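Local coordinates for protein fructose-bisphosphate aldolase (Thermus caldophilus, PDB 2FJK) that is a class II fructose-bisphosphate aldolase, a TIM-barrel protein modelled here as a four-chain assembly with 1,3-dihydroxyacetonephosphate bound, at residues A[75-80]-A[94-99]; A[35-40]-A[71-76]; A[17-22]-A[43-48]; A[168-173]-A[199-204]. All blocks are in the same frame, centred on the assembly; numbering follows the deposited sequence.

Interaction 1 (A[75-80]-A[94-99]). With 13P (1,3-dihydroxyacetonephosphate), chain E.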
loop_
_atom_site.group_PDB
_atom_site.type_symbol
_atom_site.label_atom_id
_atom_site.label_comp_id
_atom_site.label_asym_id
_atom_site.label_seq_id
_atom_site.Cartn_x
_atom_site.Cartn_y
_atom_site.Cartn_z
ATOM N N VAL A 75 -1.504 -17.345 -1.189
ATOM C CA VAL A 75 -1.329 -16.869 -2.555
ATOM C C VAL A 75 0.120 -16.497 -2.837
ATOM O O VAL A 75 0.743 -15.769 -2.063
ATOM C CB VAL A 75 -2.195 -15.619 -2.846
ATOM C CG1 VAL A 75 -1.842 -15.053 -4.220
ATOM C CG2 VAL A 75 -3.677 -15.973 -2.784
ATOM N N ALA A 76 0.649 -16.998 -3.950
ATOM C CA ALA A 76 2.016 -16.693 -4.362
ATOM C C ALA A 76 1.949 -15.923 -5.676
ATOM O O ALA A 76 1.076 -16.176 -6.506
ATOM C CB ALA A 76 2.820 -17.978 -4.554
ATOM N N VAL A 77 2.868 -14.979 -5.851
ATOM C CA VAL A 77 2.946 -14.183 -7.070
ATOM C C VAL A 77 4.280 -14.528 -7.763
ATOM O O VAL A 77 5.347 -14.132 -7.292
ATOM C CB VAL A 77 2.872 -12.682 -6.727
ATOM C CG1 VAL A 77 3.007 -11.839 -7.987
ATOM C CG2 VAL A 77 1.538 -12.383 -6.010
ATOM N N HIS A 78 4.205 -15.287 -8.864
ATOM C CA HIS A 78 5.391 -15.732 -9.614
ATOM C C HIS A 78 5.608 -15.057 -10.968
ATOM O O HIS A 78 4.651 -14.727 -11.664
ATOM C CB HIS A 78 5.333 -17.244 -9.865
ATOM C CG HIS A 78 5.424 -18.078 -8.628
ATOM N ND1 HIS A 78 5.964 -19.346 -8.629
ATOM C CD2 HIS A 78 5.030 -17.838 -7.354
ATOM C CE1 HIS A 78 5.904 -19.850 -7.408
ATOM N NE2 HIS A 78 5.342 -18.956 -6.615
ATOM N N LEU A 79 6.877 -14.892 -11.344
ATOM C CA LEU A 79 7.247 -14.270 -12.613
ATOM C C LEU A 79 6.921 -15.161 -13.822
ATOM O O LEU A 79 6.221 -14.737 -14.726
ATOM C CB LEU A 79 8.734 -13.901 -12.617
ATOM C CG LEU A 79 9.385 -13.561 -13.970
ATOM C CD1 LEU A 79 8.627 -12.441 -14.672
ATOM C CD2 LEU A 79 10.841 -13.158 -13.743
ATOM N N ASP A 80 7.421 -16.387 -13.860
ATOM C CA ASP A 80 7.100 -17.255 -15.000
ATOM C C ASP A 80 7.912 -16.957 -16.281
ATOM O O ASP A 80 7.681 -15.965 -16.986
ATOM C CB ASP A 80 5.592 -17.168 -15.302
ATOM C CG ASP A 80 5.115 -18.234 -16.273
ATOM O OD1 ASP A 80 5.454 -19.418 -16.065
ATOM O OD2 ASP A 80 4.388 -17.892 -17.233
ATOM N N GLU A 94 9.141 -5.400 -7.855
ATOM C CA GLU A 94 7.692 -5.263 -7.815
ATOM C C GLU A 94 7.029 -6.179 -6.783
ATOM O O GLU A 94 5.815 -6.371 -6.810
ATOM C CB GLU A 94 7.089 -5.558 -9.188
ATOM C CG GLU A 94 7.076 -4.366 -10.130
ATOM C CD GLU A 94 7.291 -3.050 -9.408
ATOM O OE1 GLU A 94 7.451 -3.072 -8.170
ATOM O OE2 GLU A 94 7.300 -2.000 -10.081
ATOM N N GLY A 95 7.823 -6.753 -5.883
ATOM C CA GLY A 95 7.259 -7.589 -4.830
ATOM C C GLY A 95 6.882 -9.042 -5.079
ATOM O O GLY A 95 6.208 -9.646 -4.243
ATOM N N PHE A 96 7.297 -9.615 -6.205
ATOM C CA PHE A 96 6.978 -11.005 -6.484
ATOM C C PHE A 96 7.612 -11.863 -5.398
ATOM O O PHE A 96 8.685 -11.543 -4.884
ATOM C CB PHE A 96 7.498 -11.414 -7.864
ATOM C CG PHE A 96 6.722 -10.806 -9.009
ATOM C CD1 PHE A 96 6.261 -9.492 -8.942
ATOM C CD2 PHE A 96 6.483 -11.534 -10.168
ATOM C CE1 PHE A 96 5.575 -8.912 -10.015
ATOM C CE2 PHE A 96 5.800 -10.967 -11.250
ATOM C CZ PHE A 96 5.346 -9.656 -11.174
ATOM N N THR A 97 6.939 -12.956 -5.055
ATOM C CA THR A 97 7.417 -13.846 -4.006
ATOM C C THR A 97 8.149 -15.071 -4.544
ATOM O O THR A 97 8.652 -15.898 -3.777
ATOM C CB THR A 97 6.246 -14.287 -3.128
ATOM O OG1 THR A 97 5.293 -14.993 -3.929
ATOM C CG2 THR A 97 5.581 -13.068 -2.514
ATOM N N SER A 98 8.205 -15.172 -5.867
ATOM C CA SER A 98 8.890 -16.268 -6.535
ATOM C C SER A 98 9.190 -15.864 -7.975
ATOM O O SER A 98 8.318 -15.357 -8.691
ATOM C CB SER A 98 8.022 -17.520 -6.534
ATOM O OG SER A 98 7.038 -17.477 -5.505
ATOM N N VAL A 99 10.432 -16.077 -8.393
ATOM C CA VAL A 99 10.826 -15.732 -9.744
ATOM C C VAL A 99 11.305 -16.952 -10.493
ATOM O O VAL A 99 11.607 -17.996 -9.904
ATOM C CB VAL A 99 11.952 -14.697 -9.765
ATOM C CG1 VAL A 99 11.490 -13.419 -9.094
ATOM C CG2 VAL A 99 13.190 -15.267 -9.086
HETATM P P 13P E . -0.627 -22.851 -21.750
HETATM O O1P 13P E . -0.574 -22.021 -23.121
HETATM O O2P 13P E . -0.712 -24.380 -22.155
HETATM O O3P 13P E . -1.906 -22.447 -20.955
HETATM O O1 13P E . 0.698 -22.516 -20.905
HETATM C C1 13P E . 0.612 -22.483 -19.482
HETATM C C2 13P E . 2.038 -22.429 -18.996
HETATM O O2 13P E . 2.844 -23.260 -19.406
HETATM C C3 13P E . 2.489 -21.357 -18.005
HETATM O O3 13P E . 3.894 -21.438 -17.791
#
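A buried contact between successive strands of the barrel, with a single backbone bridge, is made here by Val-77, His-78 and Leu-79 of strand 75-78 and its end against Phe-96 and Thr-97 just before strand 98-101 and Ser-98 at its start. His-78 and Ser-98 form the bridge, and bonds run on both sides of it. Thr-97 N reaches Val-77 O at 3.0 Å; Ser-98 N adds a weak bond to the same oxygen. Further on, Leu-79 N donates to Ser-98 O at 3.1 Å. A side chain fills in for backbone at the other end: Thr-97 OG1 accepts from Val-77 N at 3.1 Å with a fairly straight bond (160°), and it also bonds Val-3 O. The Thr-97 chi1 of 61° sets OG1 between its own backbone N and carbonyl carbon, where it meets the N-H of Val-77. Val-77 CG1 sits over one face of the Phe-96 ring, 4.0 Å from the centroid, while Leu-79 N lies at the ring edge in its plane and Leu-79 CB touches Phe-96 CD2 at 4.1 Å. His-78 ND1 is hydrogen-bonded to Lys-249 NZ, and Ser-98 OG to Thr-4 O. Before the strand, Gly-95 with positive phi closes helix 85-93 in a Schellman motif. Just past Leu-79, Asp-80 OD1 accepts from O3 of 1,3-dihydroxyacetonephosphate at 3.1 Å, placing a ligand-pocket residue at the C-terminal end of a strand, as is usual in TIM barrels.

Interaction 2 (A[35-40]-A[71-76])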
loop_
_atom_site.group_PDB
_atom_site.type_symbol
_atom_site.label_atom_id
_atom_site.label_comp_id
_atom_site.label_asym_id
_atom_site.label_seq_id
_atom_site.Cartn_x
_atom_site.Cartn_y
_atom_site.Cartn_z
ATOM N N GLU A 35 -10.989 -15.143 -6.638
ATOM C CA GLU A 35 -12.309 -15.469 -6.114
ATOM C C GLU A 35 -12.473 -16.981 -6.178
ATOM O O GLU A 35 -12.975 -17.604 -5.230
ATOM C CB GLU A 35 -13.398 -14.792 -6.934
ATOM C CG GLU A 35 -13.510 -13.308 -6.686
ATOM C CD GLU A 35 -14.527 -12.659 -7.592
ATOM O OE1 GLU A 35 -15.586 -13.278 -7.809
ATOM O OE2 GLU A 35 -14.275 -11.534 -8.072
ATOM N N ALA A 36 -12.045 -17.563 -7.297
ATOM C CA ALA A 36 -12.115 -19.007 -7.470
ATOM C C ALA A 36 -11.314 -19.627 -6.321
ATOM O O ALA A 36 -11.702 -20.649 -5.762
ATOM C CB ALA A 36 -11.514 -19.407 -8.817
ATOM N N ALA A 37 -10.211 -18.987 -5.957
ATOM C CA ALA A 37 -9.381 -19.477 -4.858
ATOM C C ALA A 37 -10.096 -19.365 -3.498
ATOM O O ALA A 37 -10.019 -20.287 -2.683
ATOM C CB ALA A 37 -8.064 -18.717 -4.816
ATOM N N GLU A 38 -10.773 -18.243 -3.246
ATOM C CA GLU A 38 -11.487 -18.071 -1.974
ATOM C C GLU A 38 -12.544 -19.168 -1.928
ATOM O O GLU A 38 -12.665 -19.886 -0.939
ATOM C CB GLU A 38 -12.134 -16.683 -1.881
ATOM C CG GLU A 38 -11.135 -15.528 -1.875
ATOM C CD GLU A 38 -10.207 -15.553 -0.672
ATOM O OE1 GLU A 38 -9.952 -16.654 -0.132
ATOM O OE2 GLU A 38 -9.718 -14.475 -0.273
ATOM N N GLU A 39 -13.317 -19.291 -3.002
ATOM C CA GLU A 39 -14.287 -20.376 -3.080
ATOM C C GLU A 39 -13.336 -21.569 -3.212
ATOM O O GLU A 39 -12.181 -21.398 -3.601
ATOM C CB GLU A 39 -15.146 -20.246 -4.341
ATOM C CG GLU A 39 -16.104 -19.072 -4.327
ATOM C CD GLU A 39 -16.975 -19.005 -5.572
ATOM O OE1 GLU A 39 -17.430 -20.068 -6.046
ATOM O OE2 GLU A 39 -17.216 -17.883 -6.063
HETATM N N MSE A 40 -13.781 -22.770 -2.886
HETATM C CA MSE A 40 -12.881 -23.915 -2.994
HETATM C C MSE A 40 -11.804 -23.905 -1.915
HETATM O O MSE A 40 -11.135 -24.915 -1.710
HETATM C CB MSE A 40 -12.201 -23.948 -4.372
HETATM C CG MSE A 40 -12.817 -24.925 -5.356
HETATM SE SE MSE A 40 -14.548 -24.378 -5.955
HETATM C CE MSE A 40 -15.592 -24.939 -4.418
ATOM N N ALA A 71 -5.987 -11.620 0.476
ATOM C CA ALA A 71 -6.652 -12.916 0.351
ATOM C C ALA A 71 -6.649 -13.750 1.634
ATOM O O ALA A 71 -5.736 -13.648 2.449
ATOM C CB ALA A 71 -6.025 -13.710 -0.772
ATOM N N ARG A 72 -7.672 -14.587 1.786
ATOM C CA ARG A 72 -7.810 -15.448 2.955
ATOM C C ARG A 72 -7.281 -16.862 2.728
ATOM O O ARG A 72 -7.512 -17.754 3.549
ATOM C CB ARG A 72 -9.278 -15.503 3.391
ATOM C CG ARG A 72 -9.784 -14.190 3.980
ATOM C CD ARG A 72 -11.257 -14.262 4.377
ATOM N NE ARG A 72 -11.619 -13.199 5.317
ATOM C CZ ARG A 72 -11.153 -13.112 6.562
ATOM N NH1 ARG A 72 -10.309 -14.025 7.027
ATOM N NH2 ARG A 72 -11.530 -12.107 7.345
ATOM N N VAL A 73 -6.582 -17.064 1.611
ATOM C CA VAL A 73 -5.989 -18.359 1.280
ATOM C C VAL A 73 -4.542 -18.077 0.910
ATOM O O VAL A 73 -4.191 -16.931 0.653
ATOM C CB VAL A 73 -6.688 -19.046 0.068
ATOM C CG1 VAL A 73 -8.174 -19.206 0.343
ATOM C CG2 VAL A 73 -6.465 -18.235 -1.203
ATOM N N PRO A 74 -3.679 -19.107 0.900
ATOM C CA PRO A 74 -2.275 -18.858 0.543
ATOM C C PRO A 74 -2.170 -18.460 -0.921
ATOM O O PRO A 74 -2.694 -19.156 -1.788
ATOM C CB PRO A 74 -1.595 -20.202 0.811
ATOM C CG PRO A 74 -2.499 -20.856 1.848
ATOM C CD PRO A 74 -3.871 -20.498 1.341
ATOM N N VAL A 75 -1.504 -17.345 -1.189
ATOM C CA VAL A 75 -1.329 -16.869 -2.555
ATOM C C VAL A 75 0.120 -16.497 -2.837
ATOM O O VAL A 75 0.743 -15.769 -2.063
ATOM C CB VAL A 75 -2.195 -15.619 -2.846
ATOM C CG1 VAL A 75 -1.842 -15.053 -4.220
ATOM C CG2 VAL A 75 -3.677 -15.973 -2.784
ATOM N N ALA A 76 0.649 -16.998 -3.950
ATOM C CA ALA A 76 2.016 -16.693 -4.362
ATOM C C ALA A 76 1.949 -15.923 -5.676
ATOM O O ALA A 76 1.076 -16.176 -6.506
ATOM C CB ALA A 76 2.820 -17.978 -4.554
#
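Glu-38 and Arg-72 meet at about a right angle, but through the backbone of the arginine: the last turn of helix 27-38, an outer helix of the TIM barrel, holds the loop that leads into strand 75-78. The glutamate CG lies anti to its carbonyl carbon, and a bend at the second torsion (-63°) then brings the carboxylate off the helix and over to Ala-71, Arg-72 and Val-73. There OE2 takes the N-H of Arg-72 at 2.9 Å on its syn lone pair, in an almost straight bond (173°). The guanidinium plays no part in this grip. It points off along an extended chain, its NE 6.0 Å from Glu-38 OE2, its plane turned 43° from the carboxylate, and its NH2 makes a weak, long ion pair with Glu-7 of a neighbouring subunit. The attraction between the opposite charges is therefore probably modest, whereas the main-chain bond helps set how the carboxylate is turned. Both carboxylate oxygens of Glu-38, OE1 and OE2, lie 3.8 Å from Arg-72 CB, and OE2 also rests on Ala-71, 3.5 Å from its CA. Val-73 points toward the helix from the other segment, and the glutamate chain passes it obliquely. Val-73 CG1 lies near Ala-37 O, and CG2 turns to the methyl of Ala-37, which itself points toward the loop. Behind that alanine runs strand 44-47, whose Val-44 it touches, and helix 277-299 packs on the neighbouring Ala-36. The apolar part of the contact thus comes down to one methyl pair, Ala-37 CB and Val-73 CG2, 4.0 Å apart.

Interaction 3 (A[17-22]-A[43-48])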
loop_
_atom_site.group_PDB
_atom_site.type_symbol
_atom_site.label_atom_id
_atom_site.label_comp_id
_atom_site.label_asym_id
_atom_site.label_seq_id
_atom_site.Cartn_x
_atom_site.Cartn_y
_atom_site.Cartn_z
ATOM N N TYR A 17 -1.032 -33.636 -4.356
ATOM C CA TYR A 17 -2.024 -32.798 -5.017
ATOM C C TYR A 17 -1.278 -31.617 -5.626
ATOM O O TYR A 17 -0.180 -31.272 -5.180
ATOM C CB TYR A 17 -3.118 -32.339 -4.032
ATOM C CG TYR A 17 -2.707 -31.295 -3.021
ATOM C CD1 TYR A 17 -2.529 -29.962 -3.396
ATOM C CD2 TYR A 17 -2.520 -31.634 -1.681
ATOM C CE1 TYR A 17 -2.176 -28.994 -2.467
ATOM C CE2 TYR A 17 -2.163 -30.671 -0.741
ATOM C CZ TYR A 17 -1.994 -29.353 -1.142
ATOM O OH TYR A 17 -1.649 -28.395 -0.220
ATOM N N GLY A 18 -1.860 -31.015 -6.656
ATOM C CA GLY A 18 -1.209 -29.893 -7.306
ATOM C C GLY A 18 -1.874 -28.550 -7.080
ATOM O O GLY A 18 -3.086 -28.452 -6.890
ATOM N N VAL A 19 -1.059 -27.506 -7.101
ATOM C CA VAL A 19 -1.536 -26.151 -6.914
ATOM C C VAL A 19 -1.524 -25.468 -8.268
ATOM O O VAL A 19 -0.529 -25.526 -8.993
ATOM C CB VAL A 19 -0.625 -25.372 -5.960
ATOM C CG1 VAL A 19 -0.931 -23.889 -6.045
ATOM C CG2 VAL A 19 -0.818 -25.879 -4.547
ATOM N N GLY A 20 -2.631 -24.825 -8.610
ATOM C CA GLY A 20 -2.706 -24.154 -9.895
ATOM C C GLY A 20 -2.045 -22.790 -9.960
ATOM O O GLY A 20 -2.158 -21.983 -9.037
ATOM N N ALA A 21 -1.323 -22.547 -11.049
ATOM C CA ALA A 21 -0.679 -21.261 -11.280
ATOM C C ALA A 21 -1.483 -20.750 -12.464
ATOM O O ALA A 21 -1.671 -21.471 -13.447
ATOM C CB ALA A 21 0.799 -21.440 -11.659
ATOM N N PHE A 22 -1.987 -19.527 -12.359
ATOM C CA PHE A 22 -2.797 -18.969 -13.425
ATOM C C PHE A 22 -2.294 -17.612 -13.882
ATOM O O PHE A 22 -2.055 -16.713 -13.068
ATOM C CB PHE A 22 -4.252 -18.858 -12.972
ATOM C CG PHE A 22 -4.829 -20.150 -12.461
ATOM C CD1 PHE A 22 -4.601 -20.562 -11.152
ATOM C CD2 PHE A 22 -5.593 -20.961 -13.294
ATOM C CE1 PHE A 22 -5.125 -21.762 -10.673
ATOM C CE2 PHE A 22 -6.123 -22.168 -12.828
ATOM C CZ PHE A 22 -5.887 -22.568 -11.512
ATOM N N PRO A 43 -5.187 -23.007 -2.207
ATOM C CA PRO A 43 -4.011 -22.138 -2.287
ATOM C C PRO A 43 -3.934 -21.814 -3.774
ATOM O O PRO A 43 -4.521 -22.535 -4.570
ATOM C CB PRO A 43 -2.880 -23.050 -1.816
ATOM C CG PRO A 43 -3.359 -24.432 -2.234
ATOM C CD PRO A 43 -4.810 -24.393 -1.862
ATOM N N VAL A 44 -3.252 -20.742 -4.161
ATOM C CA VAL A 44 -3.173 -20.395 -5.577
ATOM C C VAL A 44 -1.936 -19.562 -5.886
ATOM O O VAL A 44 -1.376 -18.908 -5.007
ATOM C CB VAL A 44 -4.434 -19.604 -6.032
ATOM C CG1 VAL A 44 -4.436 -18.215 -5.413
ATOM C CG2 VAL A 44 -4.484 -19.512 -7.561
ATOM N N ILE A 45 -1.515 -19.607 -7.144
ATOM C CA ILE A 45 -0.359 -18.858 -7.608
ATOM C C ILE A 45 -0.773 -17.916 -8.729
ATOM O O ILE A 45 -1.392 -18.338 -9.707
ATOM C CB ILE A 45 0.743 -19.796 -8.152
ATOM C CG1 ILE A 45 1.338 -20.620 -7.007
ATOM C CG2 ILE A 45 1.845 -18.985 -8.822
ATOM C CD1 ILE A 45 2.373 -21.636 -7.457
ATOM N N LEU A 46 -0.454 -16.636 -8.578
ATOM C CA LEU A 46 -0.754 -15.660 -9.618
ATOM C C LEU A 46 0.509 -15.560 -10.483
ATOM O O LEU A 46 1.574 -15.148 -10.015
ATOM C CB LEU A 46 -1.111 -14.306 -8.996
ATOM C CG LEU A 46 -2.425 -14.313 -8.210
ATOM C CD1 LEU A 46 -2.776 -12.916 -7.740
ATOM C CD2 LEU A 46 -3.522 -14.826 -9.106
ATOM N N ALA A 47 0.392 -15.973 -11.741
ATOM C CA ALA A 47 1.525 -15.954 -12.658
ATOM C C ALA A 47 1.476 -14.780 -13.619
ATOM O O ALA A 47 0.441 -14.488 -14.219
ATOM C CB ALA A 47 1.584 -17.275 -13.451
ATOM N N LEU A 48 2.601 -14.097 -13.748
ATOM C CA LEU A 48 2.682 -12.981 -14.659
ATOM C C LEU A 48 3.886 -13.119 -15.576
ATOM O O LEU A 48 5.022 -13.053 -15.131
ATOM C CB LEU A 48 2.783 -11.662 -13.899
ATOM C CG LEU A 48 1.516 -11.095 -13.266
ATOM C CD1 LEU A 48 1.159 -11.886 -12.005
ATOM C CD2 LEU A 48 1.758 -9.629 -12.935
HETATM O O HOH W 1 -4.892 -24.012 -6.948
#
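Strands 19-22 and 44-47 run parallel, the axes of these short segments approaching to 4.7 Å with their directions 20° apart, and Ala-21 is paired to Ile-45 and Phe-22 to Leu-46. Three backbone bonds zip them: Ile-45 N to Gly-20 O (3.1 Å), Phe-22 N to Ile-45 O (3.0 Å) and Ala-47 N to Phe-22 O (2.9 Å). Before these bonds begin, a water bridges the strands, accepting from Gly-20 N and donating to Pro-43 O. Helix 27-38 links the two in a beta-alpha-beta unit of the TIM barrel and covers Phe-22, Val-44 and Leu-46 through Ile-33. On that face Val-44 CG2, which lies anti to the backbone N, reaches Phe-22 CD1 at 3.7 Å, the two side chains crossing at about a right angle. Ala-21 and Ile-45 share the other face, CB to CB 3.9 Å, and both also touch Lys-249 of strand 247-252. Val-19 divides its branches: CG2 meets Pro-43 CG at 3.7 Å, while CG1 touches Ile-45 CG1 at 4.1 Å, the Val-19 and Ile-45 side chains again at about a right angle. The methyl of Ala-47 lies against the Phe-22 carbonyl, about 6 Å from the bound 1,3-dihydroxyacetonephosphate.

Interaction 4 (A[168-173]-A[199-204])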
loop_
_atom_site.group_PDB
_atom_site.type_symbol
_atom_site.label_atom_id
_atom_site.label_comp_id
_atom_site.label_asym_id
_atom_site.label_seq_id
_atom_site.Cartn_x
_atom_site.Cartn_y
_atom_site.Cartn_z
ATOM N N ASP A 168 14.461 -23.748 -6.035
ATOM C CA ASP A 168 13.507 -24.348 -5.120
ATOM C C ASP A 168 12.470 -25.271 -5.762
ATOM O O ASP A 168 11.937 -26.151 -5.088
ATOM C CB ASP A 168 12.758 -23.237 -4.372
ATOM C CG ASP A 168 13.688 -22.235 -3.736
ATOM O OD1 ASP A 168 14.341 -22.588 -2.739
ATOM O OD2 ASP A 168 13.771 -21.094 -4.236
ATOM N N TYR A 169 12.175 -25.088 -7.046
ATOM C CA TYR A 169 11.135 -25.906 -7.676
ATOM C C TYR A 169 11.542 -26.859 -8.799
ATOM O O TYR A 169 11.626 -28.066 -8.587
ATOM C CB TYR A 169 10.003 -24.996 -8.173
ATOM C CG TYR A 169 9.578 -23.964 -7.155
ATOM C CD1 TYR A 169 9.417 -24.314 -5.817
ATOM C CD2 TYR A 169 9.361 -22.628 -7.520
ATOM C CE1 TYR A 169 9.062 -23.379 -4.869
ATOM C CE2 TYR A 169 8.999 -21.672 -6.566
ATOM C CZ TYR A 169 8.854 -22.060 -5.242
ATOM O OH TYR A 169 8.498 -21.153 -4.267
ATOM N N LEU A 170 11.768 -26.313 -9.988
ATOM C CA LEU A 170 12.155 -27.078 -11.180
ATOM C C LEU A 170 10.998 -27.485 -12.082
ATOM O O LEU A 170 10.210 -28.364 -11.756
ATOM C CB LEU A 170 12.961 -28.342 -10.831
ATOM C CG LEU A 170 13.236 -29.219 -12.067
ATOM C CD1 LEU A 170 14.087 -28.436 -13.057
ATOM C CD2 LEU A 170 13.930 -30.520 -11.681
ATOM N N ALA A 171 10.920 -26.832 -13.233
ATOM C CA ALA A 171 9.898 -27.118 -14.228
ATOM C C ALA A 171 10.494 -28.205 -15.132
ATOM O O ALA A 171 11.630 -28.078 -15.594
ATOM C CB ALA A 171 9.596 -25.857 -15.031
ATOM N N VAL A 172 9.745 -29.273 -15.376
ATOM C CA VAL A 172 10.263 -30.355 -16.205
ATOM C C VAL A 172 9.631 -30.462 -17.585
ATOM O O VAL A 172 8.485 -30.062 -17.797
ATOM C CB VAL A 172 10.117 -31.717 -15.489
ATOM C CG1 VAL A 172 10.808 -31.654 -14.131
ATOM C CG2 VAL A 172 8.643 -32.077 -15.330
ATOM N N ALA A 173 10.398 -31.010 -18.519
ATOM C CA ALA A 173 9.949 -31.201 -19.901
ATOM C C ALA A 173 9.607 -32.672 -20.124
ATOM O O ALA A 173 10.502 -33.515 -20.227
ATOM C CB ALA A 173 11.047 -30.769 -20.871
ATOM N N LYS A 199 12.128 -39.224 -8.441
ATOM C CA LYS A 199 12.901 -40.084 -7.554
ATOM C C LYS A 199 14.269 -39.496 -7.243
ATOM O O LYS A 199 14.878 -39.821 -6.225
ATOM C CB LYS A 199 13.056 -41.478 -8.161
ATOM C CG LYS A 199 11.740 -42.193 -8.417
ATOM C CD LYS A 199 11.966 -43.649 -8.785
ATOM C CE LYS A 199 10.650 -44.364 -9.041
ATOM N NZ LYS A 199 10.855 -45.792 -9.403
ATOM N N LEU A 200 14.753 -38.626 -8.119
ATOM C CA LEU A 200 16.062 -38.020 -7.920
ATOM C C LEU A 200 15.971 -36.573 -7.454
ATOM O O LEU A 200 16.907 -36.043 -6.857
ATOM C CB LEU A 200 16.876 -38.102 -9.216
ATOM C CG LEU A 200 16.997 -39.494 -9.852
ATOM C CD1 LEU A 200 18.080 -39.472 -10.928
ATOM C CD2 LEU A 200 17.343 -40.527 -8.784
ATOM N N VAL A 201 14.838 -35.936 -7.726
ATOM C CA VAL A 201 14.642 -34.549 -7.332
ATOM C C VAL A 201 13.467 -34.436 -6.375
ATOM O O VAL A 201 12.307 -34.486 -6.788
ATOM C CB VAL A 201 14.389 -33.652 -8.561
ATOM C CG1 VAL A 201 14.300 -32.194 -8.133
ATOM C CG2 VAL A 201 15.507 -33.842 -9.576
ATOM N N PRO A 202 13.756 -34.285 -5.074
ATOM C CA PRO A 202 12.741 -34.164 -4.022
ATOM C C PRO A 202 11.954 -32.853 -4.064
ATOM O O PRO A 202 10.774 -32.824 -3.723
ATOM C CB PRO A 202 13.559 -34.314 -2.745
ATOM C CG PRO A 202 14.855 -33.671 -3.121
ATOM C CD PRO A 202 15.113 -34.226 -4.501
ATOM N N ALA A 203 12.607 -31.777 -4.489
ATOM C CA ALA A 203 11.962 -30.469 -4.578
ATOM C C ALA A 203 10.661 -30.556 -5.369
ATOM O O ALA A 203 10.469 -31.465 -6.167
ATOM C CB ALA A 203 12.897 -29.479 -5.230
ATOM N N PRO A 204 9.732 -29.619 -5.139
ATOM C CA PRO A 204 8.482 -29.689 -5.898
ATOM C C PRO A 204 8.692 -29.529 -7.404
ATOM O O PRO A 204 9.524 -28.738 -7.840
ATOM C CB PRO A 204 7.631 -28.574 -5.282
ATOM C CG PRO A 204 8.610 -27.687 -4.598
ATOM C CD PRO A 204 9.649 -28.616 -4.066
#
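The phenol ring of Tyr-169 meets Pro-204 at its edge: Pro-204 CG lies near the ring plane, 3.7 Å from Tyr-169 CD1, and the two side chains run obliquely to one another. Over one face of the phenol ring, offset toward its rim, sits CB of the preceding Asp-168. The tyrosine hydroxyl is bonded outside the contact by Thr-128 OG1 and Thr-4 O. The pyrrolidine ring of Pro-204 in turn lies close to the Asp-168 carbonyl, with CD 3.5 Å from Asp-168 O. Ala-203 CB also lies 3.5 Å from Asp-168 O, so two carbon groups of the 199-204 segment gather round one main-chain carbonyl. No hydrogen bond joins the segments here; the contact is made by carbon surfaces and by carbons against carbonyl oxygens. A little further along, Leu-170 CD2 touches Val-201 CG1 at 3.9 Å, the two side chains crossing at about a right angle. Leu-170 CG and Val-201 CG1 each lie anti to their own backbone N, and the second torsion of the leucine (63°) then turns its CD2 to Val-201. Met-162 of helix 155-164 packs on Leu-170 and Ala-203, while Leu-9 of helix 6-14 touches Tyr-169 and Pro-204. Beyond the contact, Leu-170 and Val-172 make backbone hydrogen bonds with Val-206 of strand 205-207. The contact thus joins the approaches to two successive strands, 171-172 and 205-207, as they enter the barrel wall of a TIM-barrel fold.

How the interactions relate
Interactions 1, 2 and 3 meet along strand 44-47 and its neighbour 75-78. Interactions 1 and 2 share Val-75 and Ala-76, their centres about 15 Å apart, and interaction 3 adjoins both: His-78 N lies 2.9 Å from Leu-46 O and Pro-74 O 2.9 Å from Val-44 N, both probable hydrogen bonds. Interaction 2 ties an outer helix to the wall, Ala-37 CB packing 3.7 Å from Val-44 CG1. Interaction 4 reaches interaction 1 across the barrel, Tyr-169 CE2 standing 3.7 Å from His-78 CE1, but does not touch interactions 2 or 3. Asp-80 of interaction 1 contacts 1,3-dihydroxyacetonephosphate directly, whereas the Tyr-169 side chain of interaction 4 is about 12 Å from it.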